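Local coordinates for uncharacterized protein (Eubacterium rectale, PDB 5COZ) that is of unknown function but resembles regulatory proteins of the YycH type and is probably exported as a lipoprotein, at residues A[13-23]-A[33-41]; A[130-141]-A[195-206]. All blocks are in the same frame, centred on the assembly; numbering follows the deposited sequence. Where two conformers were deposited one is given.

Both contacts set a short helix against another part of the chain, a strand in interaction 1 and an irregular loop in interaction 2, and both lie well off the chain's centre, about 40 Å apart between their own centres and with no atoms touching. Interaction 1 belongs to the mixed sheet: helix 16-22 rests on its strand 34-40, beside helix 276-288. Interaction 2 belongs to the antiparallel sheet, where helix 130-137 meets the loop between strands 188-192 and 211-220. Each is partly buried, but the chemistry differs. The first is greasy, with sulfur, methyls and a ring inside and water linking the backbones; the second is polar, fastened by direct hydrogen bonds and a salt bridge around one leucine cluster.

Interaction 1: A[13-23]-A[33-41]; sequences LNDYENVLNSL and QNIKCVVND
Cys37 sets its sulfur between Tyr16 and Val19, and around it the short helix 16-22 lies on strand 34-38 in a nearly antiparallel helix-on-sheet packing, the axes 8.2 Å apart and 154° between their directions. SG sits 3.7 Å from Val19 CG2 and reaches the Tyr16 ring at its edge, 3.9 Å from CD1, a sulfur-aromatic contact. Val39 takes a face of the same ring: its CG2 stands above the plane, offset toward the rim and 4.2 Å from the centroid of the Tyr16 ring, as a CH-pi contact. With Tyr16 CG anti to the backbone nitrogen (chi1 173°), the ring turns its edge to the sulfur and a face to this methyl. Toward the other end of the helix, Val19 crosses Ile35 at about a right angle, Val19 CG1 to Ile35 CD1 at 3.7 Å, while Leu23 CD1 meets that Ile35 methyl tip to tip.

Val284 of helix 276-288 touches both Tyr16 and Val39, and Ile45 of the neighbouring strand backs Ile35 and Cys37. The start of the helix is fixed by Asp15 at the N-cap, where OD2 accepts from Asn18 N at 3.0 Å. Between the backbones the polar links run through three bridging waters; one accepts from Tyr16 N and donates to Val38 O, 2.7 Å from that oxygen.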
loop_
_atom_site.group_PDB
_atom_site.type_symbol
_atom_site.label_atom_id
_atom_site.label_comp_id
_atom_site.label_asym_id
_atom_site.label_seq_id
_atom_site.Cartn_x
_atom_site.Cartn_y
_atom_site.Cartn_z
ATOM N N LEU A 13 23.262 17.446 9.498
ATOM C CA LEU A 13 21.991 16.734 9.330
ATOM C C LEU A 13 22.130 15.556 8.346
ATOM O O LEU A 13 21.354 14.599 8.411
ATOM C CB LEU A 13 20.943 17.742 8.797
ATOM C CG LEU A 13 19.488 17.280 8.678
ATOM C CD1 LEU A 13 18.715 17.568 9.950
ATOM C CD2 LEU A 13 18.807 17.945 7.498
ATOM N N ASN A 14 23.122 15.636 7.437
ATOM C CA ASN A 14 23.352 14.622 6.411
ATOM C C ASN A 14 24.527 13.670 6.746
ATOM O O ASN A 14 24.947 12.933 5.870
ATOM C CB ASN A 14 23.554 15.290 5.041
ATOM C CG ASN A 14 22.370 16.117 4.596
ATOM O OD1 ASN A 14 21.305 15.594 4.236
ATOM N ND2 ASN A 14 22.525 17.435 4.629
ATOM N N ASP A 15 25.033 13.639 7.994
ATOM C CA ASP A 15 26.095 12.676 8.380
ATOM C C ASP A 15 25.406 11.375 8.843
ATOM O O ASP A 15 24.405 11.458 9.550
ATOM C CB ASP A 15 27.013 13.271 9.457
ATOM C CG ASP A 15 27.877 12.255 10.169
ATOM O OD1 ASP A 15 28.965 11.935 9.650
ATOM O OD2 ASP A 15 27.479 11.805 11.264
ATOM N N TYR A 16 25.932 10.192 8.461
ATOM C CA TYR A 16 25.289 8.901 8.798
ATOM C C TYR A 16 25.155 8.658 10.320
ATOM O O TYR A 16 24.075 8.271 10.774
ATOM C CB TYR A 16 25.987 7.717 8.099
ATOM C CG TYR A 16 25.494 6.345 8.527
ATOM C CD1 TYR A 16 24.158 5.979 8.372
ATOM C CD2 TYR A 16 26.373 5.399 9.040
ATOM C CE1 TYR A 16 23.703 4.718 8.761
ATOM C CE2 TYR A 16 25.934 4.137 9.428
ATOM C CZ TYR A 16 24.597 3.800 9.292
ATOM O OH TYR A 16 24.179 2.546 9.669
ATOM N N GLU A 17 26.206 8.909 11.109
ATOM C CA GLU A 17 26.107 8.712 12.556
ATOM C C GLU A 17 25.091 9.661 13.193
ATOM O O GLU A 17 24.388 9.251 14.114
ATOM C CB GLU A 17 27.485 8.881 13.218
ATOM C CG GLU A 17 28.387 7.667 13.034
ATOM C CD GLU A 17 27.888 6.334 13.574
ATOM O OE1 GLU A 17 27.304 6.305 14.684
ATOM O OE2 GLU A 17 28.105 5.311 12.886
ATOM N N ASN A 18 24.977 10.903 12.691
ATOM C CA ASN A 18 23.982 11.868 13.175
ATOM C C ASN A 18 22.572 11.396 12.813
ATOM O O ASN A 18 21.626 11.552 13.606
ATOM C CB ASN A 18 24.237 13.264 12.596
ATOM C CG ASN A 18 25.340 14.009 13.300
ATOM O OD1 ASN A 18 25.745 13.672 14.418
ATOM N ND2 ASN A 18 25.862 15.029 12.648
ATOM N N VAL A 19 22.444 10.804 11.618
ATOM C CA VAL A 19 21.157 10.268 11.171
ATOM C C VAL A 19 20.751 9.120 12.110
ATOM O O VAL A 19 19.595 9.068 12.560
ATOM C CB VAL A 19 21.206 9.836 9.678
ATOM C CG1 VAL A 19 20.064 8.883 9.325
ATOM C CG2 VAL A 19 21.195 11.058 8.753
ATOM N N LEU A 20 21.693 8.206 12.433
ATOM C CA LEU A 20 21.362 7.129 13.376
ATOM C C LEU A 20 20.879 7.676 14.698
ATOM O O LEU A 20 19.876 7.191 15.226
ATOM C CB LEU A 20 22.546 6.184 13.629
ATOM C CG LEU A 20 22.889 5.218 12.514
ATOM C CD1 LEU A 20 24.125 4.405 12.878
ATOM C CD2 LEU A 20 21.718 4.285 12.234
ATOM N N ASN A 21 21.570 8.698 15.241
ATOM C CA ASN A 21 21.186 9.292 16.515
ATOM C C ASN A 21 19.787 9.916 16.434
ATOM O O ASN A 21 19.001 9.774 17.380
ATOM C CB ASN A 21 22.212 10.324 16.960
ATOM C CG ASN A 21 21.948 10.858 18.341
ATOM O OD1 ASN A 21 21.920 10.114 19.327
ATOM N ND2 ASN A 21 21.685 12.147 18.427
ATOM N N SER A 22 19.450 10.548 15.288
ATOM C CA SER A 22 18.140 11.172 15.085
ATOM C C SER A 22 17.023 10.107 15.091
ATOM O O SER A 22 15.897 10.420 15.447
ATOM C CB SER A 22 18.101 11.959 13.774
ATOM O OG SER A 22 17.908 11.137 12.627
ATOM N N LEU A 23 17.380 8.841 14.795
ATOM C CA LEU A 23 16.403 7.758 14.791
ATOM C C LEU A 23 16.315 7.045 16.135
ATOM O O LEU A 23 15.596 6.045 16.250
ATOM C CB LEU A 23 16.717 6.737 13.684
ATOM C CG LEU A 23 16.574 7.281 12.271
ATOM C CD1 LEU A 23 17.068 6.259 11.277
ATOM C CD2 LEU A 23 15.139 7.695 11.946
ATOM N N GLN A 33 10.697 12.710 9.875
ATOM C CA GLN A 33 9.835 12.108 8.857
ATOM C C GLN A 33 10.642 11.781 7.586
ATOM O O GLN A 33 10.175 11.023 6.730
ATOM C CB GLN A 33 8.673 13.031 8.522
ATOM C CG GLN A 33 7.602 13.069 9.610
ATOM C CD GLN A 33 6.414 13.889 9.181
ATOM O OE1 GLN A 33 6.519 15.091 8.914
ATOM N NE2 GLN A 33 5.257 13.252 9.096
ATOM N N ASN A 34 11.843 12.347 7.461
ATOM C CA ASN A 34 12.721 12.111 6.316
ATOM C C ASN A 34 14.159 12.157 6.790
ATOM O O ASN A 34 14.487 12.935 7.703
ATOM C CB ASN A 34 12.490 13.175 5.217
ATOM C CG ASN A 34 11.075 13.188 4.676
ATOM O OD1 ASN A 34 10.716 12.425 3.753
ATOM N ND2 ASN A 34 10.205 13.968 5.296
ATOM N N ILE A 35 15.010 11.323 6.194
ATOM C CA ILE A 35 16.447 11.313 6.501
ATOM C C ILE A 35 17.218 11.236 5.187
ATOM O O ILE A 35 16.737 10.643 4.220
ATOM C CB ILE A 35 16.853 10.155 7.451
ATOM C CG1 ILE A 35 16.479 8.771 6.850
ATOM C CG2 ILE A 35 16.237 10.345 8.848
ATOM C CD1 ILE A 35 17.055 7.566 7.585
ATOM N N LYS A 36 18.427 11.804 5.153
ATOM C CA LYS A 36 19.243 11.747 3.946
ATOM C C LYS A 36 20.716 11.775 4.349
ATOM O O LYS A 36 21.130 12.643 5.116
ATOM C CB LYS A 36 18.910 12.910 2.986
ATOM C CG LYS A 36 19.684 12.810 1.667
ATOM C CD LYS A 36 19.230 13.865 0.645
ATOM C CE LYS A 36 20.025 13.839 -0.649
ATOM N NZ LYS A 36 19.673 12.679 -1.517
ATOM N N CYS A 37 21.487 10.806 3.883
ATOM C CA CYS A 37 22.925 10.743 4.148
ATOM C C CYS A 37 23.582 9.726 3.235
ATOM O O CYS A 37 22.940 8.782 2.774
ATOM C CB CYS A 37 23.215 10.408 5.607
ATOM S SG CYS A 37 22.588 8.795 6.126
ATOM N N VAL A 38 24.870 9.894 3.029
ATOM C CA VAL A 38 25.678 8.948 2.295
ATOM C C VAL A 38 26.318 8.005 3.305
ATOM O O VAL A 38 26.828 8.465 4.326
ATOM C CB VAL A 38 26.748 9.722 1.478
ATOM C CG1 VAL A 38 27.881 8.805 1.021
ATOM C CG2 VAL A 38 26.105 10.437 0.300
ATOM N N VAL A 39 26.287 6.701 3.050
ATOM C CA VAL A 39 26.996 5.752 3.906
ATOM C C VAL A 39 28.379 5.525 3.304
ATOM O O VAL A 39 29.390 5.667 3.993
ATOM C CB VAL A 39 26.229 4.438 4.120
ATOM C CG1 VAL A 39 27.052 3.464 4.950
ATOM C CG2 VAL A 39 24.877 4.716 4.769
ATOM N N ASN A 40 28.432 5.185 2.003
ATOM C CA ASN A 40 29.696 5.038 1.286
ATOM C C ASN A 40 29.396 5.286 -0.197
ATOM O O ASN A 40 28.227 5.574 -0.523
ATOM C CB ASN A 40 30.374 3.699 1.581
ATOM C CG ASN A 40 29.584 2.482 1.189
ATOM O OD1 ASN A 40 29.000 2.404 0.105
ATOM N ND2 ASN A 40 29.610 1.466 2.032
ATOM N N ASP A 41 30.405 5.158 -1.075
ATOM C CA ASP A 41 30.165 5.533 -2.478
ATOM C C ASP A 41 29.236 4.561 -3.238
ATOM O O ASP A 41 28.942 4.814 -4.406
ATOM C CB ASP A 41 31.489 5.735 -3.234
ATOM C CG ASP A 41 32.409 4.536 -3.281
ATOM O OD1 ASP A 41 31.951 3.420 -2.954
ATOM O OD2 ASP A 41 33.587 4.711 -3.642
HETATM O O HOH W 1 18.826 13.676 7.409
HETATM O O HOH W 2 26.051 12.436 3.604
HETATM O O HOH W 3 27.815 9.966 6.296
#

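Interaction 2: A[130-141]-A[195-206]; sequences HDGKLAVSASKF and KNTLIFPEDDTD
Ala138 O, just past the end of helix 130-137, is gripped by two consecutive amides of the loop, Phe200 N at 2.9 Å and Ile199 N at 3.0 Å, both in the carbonyl plane. Next to it Ser139 and Leu198 form a single beta bridge. Asn196 fastens the same corner with both ends of its amide: ND2 gives a hydrogen to Ala135 O at 3.0 Å, while OD1 accepts from Phe141 N at 2.8 Å, almost in line with its own C=O bond. CG standing anti to the backbone nitrogen (chi1 -174°) carries the amide across to the helix end, and the two bonds fix its rotation.

At the start of the helix the side chains take over: His130 NE2 donates to Asp206 OD1 at 2.8 Å, with the oxygen close to the ring plane but the carboxylate turned 43° from it. Lys133 NZ makes a salt bridge of 2.8 Å to Glu202 OE2, using the syn lone pair of that oxygen. Between these pairs Leu134 presses CD1 to within 3.4 Å of Asp206 CG, and Leu198 CD1 rests on Leu134 CB. Asp206 OD2 also accepts from Glu202 N and Asp203 N, so an alanine here would probably leave His130 NE2 and two loop amides without their acceptor and let the turn relax.

Gln208 and Asp210, farther along this loop, bind a sodium ion about 8 Å from the Asn196 side chain. The whole is a long connection between strands 188-192 and 211-220, with a type I turn at 203-206, folded along helix 130-137.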
loop_
_atom_site.group_PDB
_atom_site.type_symbol
_atom_site.label_atom_id
_atom_site.label_comp_id
_atom_site.label_asym_id
_atom_site.label_seq_id
_atom_site.Cartn_x
_atom_site.Cartn_y
_atom_site.Cartn_z
ATOM N N HIS A 130 -15.564 3.115 -16.462
ATOM C CA HIS A 130 -14.736 2.713 -17.591
ATOM C C HIS A 130 -13.442 3.576 -17.642
ATOM O O HIS A 130 -12.351 3.037 -17.780
ATOM C CB HIS A 130 -15.554 2.853 -18.886
ATOM C CG HIS A 130 -14.769 2.588 -20.130
ATOM N ND1 HIS A 130 -14.313 1.321 -20.439
ATOM C CD2 HIS A 130 -14.358 3.451 -21.090
ATOM C CE1 HIS A 130 -13.650 1.447 -21.578
ATOM N NE2 HIS A 130 -13.642 2.711 -22.002
ATOM N N ASP A 131 -13.563 4.898 -17.438
ATOM C CA ASP A 131 -12.394 5.785 -17.443
ATOM C C ASP A 131 -11.444 5.479 -16.257
ATOM O O ASP A 131 -10.222 5.484 -16.423
ATOM C CB ASP A 131 -12.815 7.260 -17.390
ATOM C CG ASP A 131 -13.532 7.766 -18.634
ATOM O OD1 ASP A 131 -13.568 7.027 -19.645
ATOM O OD2 ASP A 131 -14.045 8.914 -18.599
ATOM N N GLY A 132 -12.005 5.174 -15.095
ATOM C CA GLY A 132 -11.196 4.846 -13.921
ATOM C C GLY A 132 -10.415 3.559 -14.118
ATOM O O GLY A 132 -9.221 3.484 -13.834
ATOM N N LYS A 133 -11.092 2.542 -14.635
ATOM C CA LYS A 133 -10.457 1.269 -14.995
ATOM C C LYS A 133 -9.239 1.508 -15.916
ATOM O O LYS A 133 -8.142 1.008 -15.639
ATOM C CB LYS A 133 -11.475 0.362 -15.708
ATOM C CG LYS A 133 -10.900 -1.015 -16.031
ATOM C CD LYS A 133 -11.938 -1.920 -16.675
ATOM C CE LYS A 133 -11.858 -1.944 -18.158
ATOM N NZ LYS A 133 -12.651 -3.073 -18.718
ATOM N N LEU A 134 -9.432 2.287 -16.994
ATOM C CA LEU A 134 -8.325 2.496 -17.925
ATOM C C LEU A 134 -7.220 3.367 -17.327
ATOM O O LEU A 134 -6.043 3.087 -17.563
ATOM C CB LEU A 134 -8.806 3.080 -19.233
ATOM C CG LEU A 134 -9.868 2.249 -20.007
ATOM C CD1 LEU A 134 -10.063 2.816 -21.363
ATOM C CD2 LEU A 134 -9.473 0.763 -20.157
ATOM N N ALA A 135 -7.578 4.385 -16.523
ATOM C CA ALA A 135 -6.545 5.206 -15.895
ATOM C C ALA A 135 -5.669 4.419 -14.934
ATOM O O ALA A 135 -4.447 4.566 -14.951
ATOM C CB ALA A 135 -7.176 6.372 -15.146
ATOM N N VAL A 136 -6.291 3.580 -14.081
ATOM C CA VAL A 136 -5.505 2.926 -13.052
ATOM C C VAL A 136 -4.956 1.562 -13.483
ATOM O O VAL A 136 -3.918 1.160 -12.957
ATOM C CB VAL A 136 -6.372 2.813 -11.754
ATOM C CG1 VAL A 136 -5.604 2.160 -10.603
ATOM C CG2 VAL A 136 -6.898 4.188 -11.339
ATOM N N SER A 137 -5.564 0.901 -14.475
ATOM C CA SER A 137 -5.097 -0.452 -14.795
ATOM C C SER A 137 -4.797 -0.726 -16.282
ATOM O O SER A 137 -4.376 -1.840 -16.613
ATOM C CB SER A 137 -6.102 -1.482 -14.269
ATOM O OG SER A 137 -7.352 -1.433 -14.934
ATOM N N ALA A 138 -4.902 0.280 -17.157
ATOM C CA ALA A 138 -4.585 0.078 -18.582
ATOM C C ALA A 138 -3.609 1.143 -19.083
ATOM O O ALA A 138 -3.462 1.346 -20.296
ATOM C CB ALA A 138 -5.850 0.085 -19.405
ATOM N N SER A 139 -2.915 1.802 -18.149
ATOM C CA SER A 139 -2.024 2.888 -18.491
ATOM C C SER A 139 -0.631 2.676 -17.887
ATOM O O SER A 139 -0.341 1.574 -17.410
ATOM C CB SER A 139 -2.650 4.211 -18.021
ATOM O OG SER A 139 -3.913 4.396 -18.650
ATOM N N LYS A 140 0.238 3.696 -17.906
ATOM C CA LYS A 140 1.609 3.583 -17.411
ATOM C C LYS A 140 1.649 3.364 -15.888
ATOM O O LYS A 140 2.569 2.698 -15.376
ATOM C CB LYS A 140 2.413 4.836 -17.810
ATOM C CG LYS A 140 3.922 4.652 -17.810
ATOM C CD LYS A 140 4.625 5.901 -18.341
ATOM C CE LYS A 140 6.125 5.830 -18.217
ATOM N NZ LYS A 140 6.732 4.972 -19.272
ATOM N N PHE A 141 0.662 3.932 -15.165
ATOM C CA PHE A 141 0.622 3.786 -13.718
ATOM C C PHE A 141 0.363 2.336 -13.337
ATOM O O PHE A 141 -0.465 1.661 -13.951
ATOM C CB PHE A 141 -0.480 4.693 -13.132
ATOM C CG PHE A 141 -0.607 4.658 -11.630
ATOM C CD1 PHE A 141 0.313 5.312 -10.828
ATOM C CD2 PHE A 141 -1.614 3.920 -11.018
ATOM C CE1 PHE A 141 0.186 5.306 -9.433
ATOM C CE2 PHE A 141 -1.738 3.906 -9.616
ATOM C CZ PHE A 141 -0.830 4.592 -8.842
ATOM N N LYS A 195 1.312 12.221 -18.244
ATOM C CA LYS A 195 2.457 11.300 -18.063
ATOM C C LYS A 195 1.945 9.863 -17.902
ATOM O O LYS A 195 2.685 8.900 -18.138
ATOM C CB LYS A 195 3.309 11.692 -16.852
ATOM C CG LYS A 195 3.959 13.071 -16.931
ATOM C CD LYS A 195 4.808 13.295 -18.188
ATOM C CE LYS A 195 5.509 14.635 -18.160
ATOM N NZ LYS A 195 4.545 15.778 -18.226
ATOM N N ASN A 196 0.667 9.713 -17.538
ATOM C CA ASN A 196 0.041 8.409 -17.403
ATOM C C ASN A 196 -0.465 7.947 -18.778
ATOM O O ASN A 196 -1.677 7.959 -19.039
ATOM C CB ASN A 196 -1.109 8.454 -16.387
ATOM C CG ASN A 196 -1.672 7.093 -16.119
ATOM O OD1 ASN A 196 -0.928 6.102 -16.019
ATOM N ND2 ASN A 196 -2.988 6.996 -16.014
ATOM N N THR A 197 0.469 7.573 -19.668
ATOM C CA THR A 197 0.135 7.181 -21.038
ATOM C C THR A 197 -0.872 6.050 -21.074
ATOM O O THR A 197 -0.697 5.054 -20.356
ATOM C CB THR A 197 1.416 6.747 -21.775
ATOM O OG1 THR A 197 2.478 7.641 -21.437
ATOM C CG2 THR A 197 1.218 6.651 -23.318
ATOM N N LEU A 198 -1.936 6.204 -21.869
ATOM C CA LEU A 198 -2.919 5.153 -22.042
ATOM C C LEU A 198 -2.284 4.093 -22.964
ATOM O O LEU A 198 -1.964 4.388 -24.115
ATOM C CB LEU A 198 -4.237 5.702 -22.584
ATOM C CG LEU A 198 -5.363 4.670 -22.856
ATOM C CD1 LEU A 198 -5.790 3.917 -21.580
ATOM C CD2 LEU A 198 -6.568 5.348 -23.426
ATOM N N ILE A 199 -2.023 2.896 -22.426
ATOM C CA ILE A 199 -1.339 1.846 -23.184
ATOM C C ILE A 199 -2.336 0.898 -23.830
ATOM O O ILE A 199 -2.113 0.482 -24.975
ATOM C CB ILE A 199 -0.309 1.087 -22.301
ATOM C CG1 ILE A 199 0.718 2.065 -21.671
ATOM C CG2 ILE A 199 0.429 -0.006 -23.126
ATOM C CD1 ILE A 199 1.625 1.465 -20.590
ATOM N N PHE A 200 -3.427 0.559 -23.128
ATOM C CA PHE A 200 -4.392 -0.393 -23.659
ATOM C C PHE A 200 -5.801 0.204 -23.783
ATOM O O PHE A 200 -6.714 -0.201 -23.053
ATOM C CB PHE A 200 -4.387 -1.685 -22.814
ATOM C CG PHE A 200 -3.028 -2.347 -22.721
ATOM C CD1 PHE A 200 -2.509 -3.064 -23.795
ATOM C CD2 PHE A 200 -2.263 -2.246 -21.565
ATOM C CE1 PHE A 200 -1.246 -3.662 -23.713
ATOM C CE2 PHE A 200 -1.002 -2.852 -21.480
ATOM C CZ PHE A 200 -0.500 -3.551 -22.558
ATOM N N PRO A 201 -6.050 1.100 -24.770
ATOM C CA PRO A 201 -7.421 1.590 -24.958
ATOM C C PRO A 201 -8.322 0.440 -25.423
ATOM O O PRO A 201 -7.823 -0.547 -25.976
ATOM C CB PRO A 201 -7.265 2.678 -26.034
ATOM C CG PRO A 201 -6.054 2.280 -26.796
ATOM C CD PRO A 201 -5.133 1.670 -25.783
ATOM N N GLU A 202 -9.619 0.527 -25.153
ATOM C CA GLU A 202 -10.543 -0.523 -25.585
ATOM C C GLU A 202 -11.201 -0.123 -26.890
ATOM O O GLU A 202 -11.526 -0.988 -27.704
ATOM C CB GLU A 202 -11.587 -0.813 -24.506
ATOM C CG GLU A 202 -10.990 -1.532 -23.310
ATOM C CD GLU A 202 -11.949 -1.844 -22.179
ATOM O OE1 GLU A 202 -13.165 -1.571 -22.308
ATOM O OE2 GLU A 202 -11.475 -2.389 -21.161
ATOM N N ASP A 203 -11.398 1.194 -27.079
ATOM C CA ASP A 203 -11.974 1.830 -28.264
ATOM C C ASP A 203 -11.103 3.012 -28.659
ATOM O O ASP A 203 -10.297 3.477 -27.854
ATOM C CB ASP A 203 -13.418 2.297 -27.988
ATOM C CG ASP A 203 -14.413 1.167 -27.853
ATOM O OD1 ASP A 203 -14.557 0.635 -26.729
ATOM O OD2 ASP A 203 -15.054 0.816 -28.869
ATOM N N ASP A 204 -11.290 3.529 -29.881
ATOM C CA ASP A 204 -10.553 4.685 -30.402
ATOM C C ASP A 204 -10.968 5.978 -29.677
ATOM O O ASP A 204 -10.269 6.984 -29.774
ATOM C CB ASP A 204 -10.778 4.819 -31.926
ATOM C CG ASP A 204 -12.242 4.870 -32.318
ATOM O OD1 ASP A 204 -12.922 3.819 -32.217
ATOM O OD2 ASP A 204 -12.712 5.960 -32.717
ATOM N N THR A 205 -12.100 5.940 -28.947
ATOM C CA THR A 205 -12.621 7.066 -28.176
ATOM C C THR A 205 -11.890 7.182 -26.808
ATOM O O THR A 205 -11.959 8.236 -26.192
ATOM C CB THR A 205 -14.141 6.945 -27.980
ATOM O OG1 THR A 205 -14.434 5.776 -27.213
ATOM C CG2 THR A 205 -14.907 6.918 -29.304
ATOM N N ASP A 206 -11.218 6.108 -26.336
ATOM C CA ASP A 206 -10.514 6.147 -25.041
ATOM C C ASP A 206 -9.268 7.013 -25.104
ATOM O O ASP A 206 -8.409 6.805 -25.954
ATOM C CB ASP A 206 -10.151 4.726 -24.564
ATOM C CG ASP A 206 -11.371 3.864 -24.280
ATOM O OD1 ASP A 206 -12.398 4.413 -23.813
ATOM O OD2 ASP A 206 -11.294 2.639 -24.495
HETATM O O HOH W 4 -11.976 6.069 -21.642
HETATM O O HOH W 5 -15.157 -2.843 -20.863
HETATM O O HOH W 6 -4.313 6.994 -19.323
#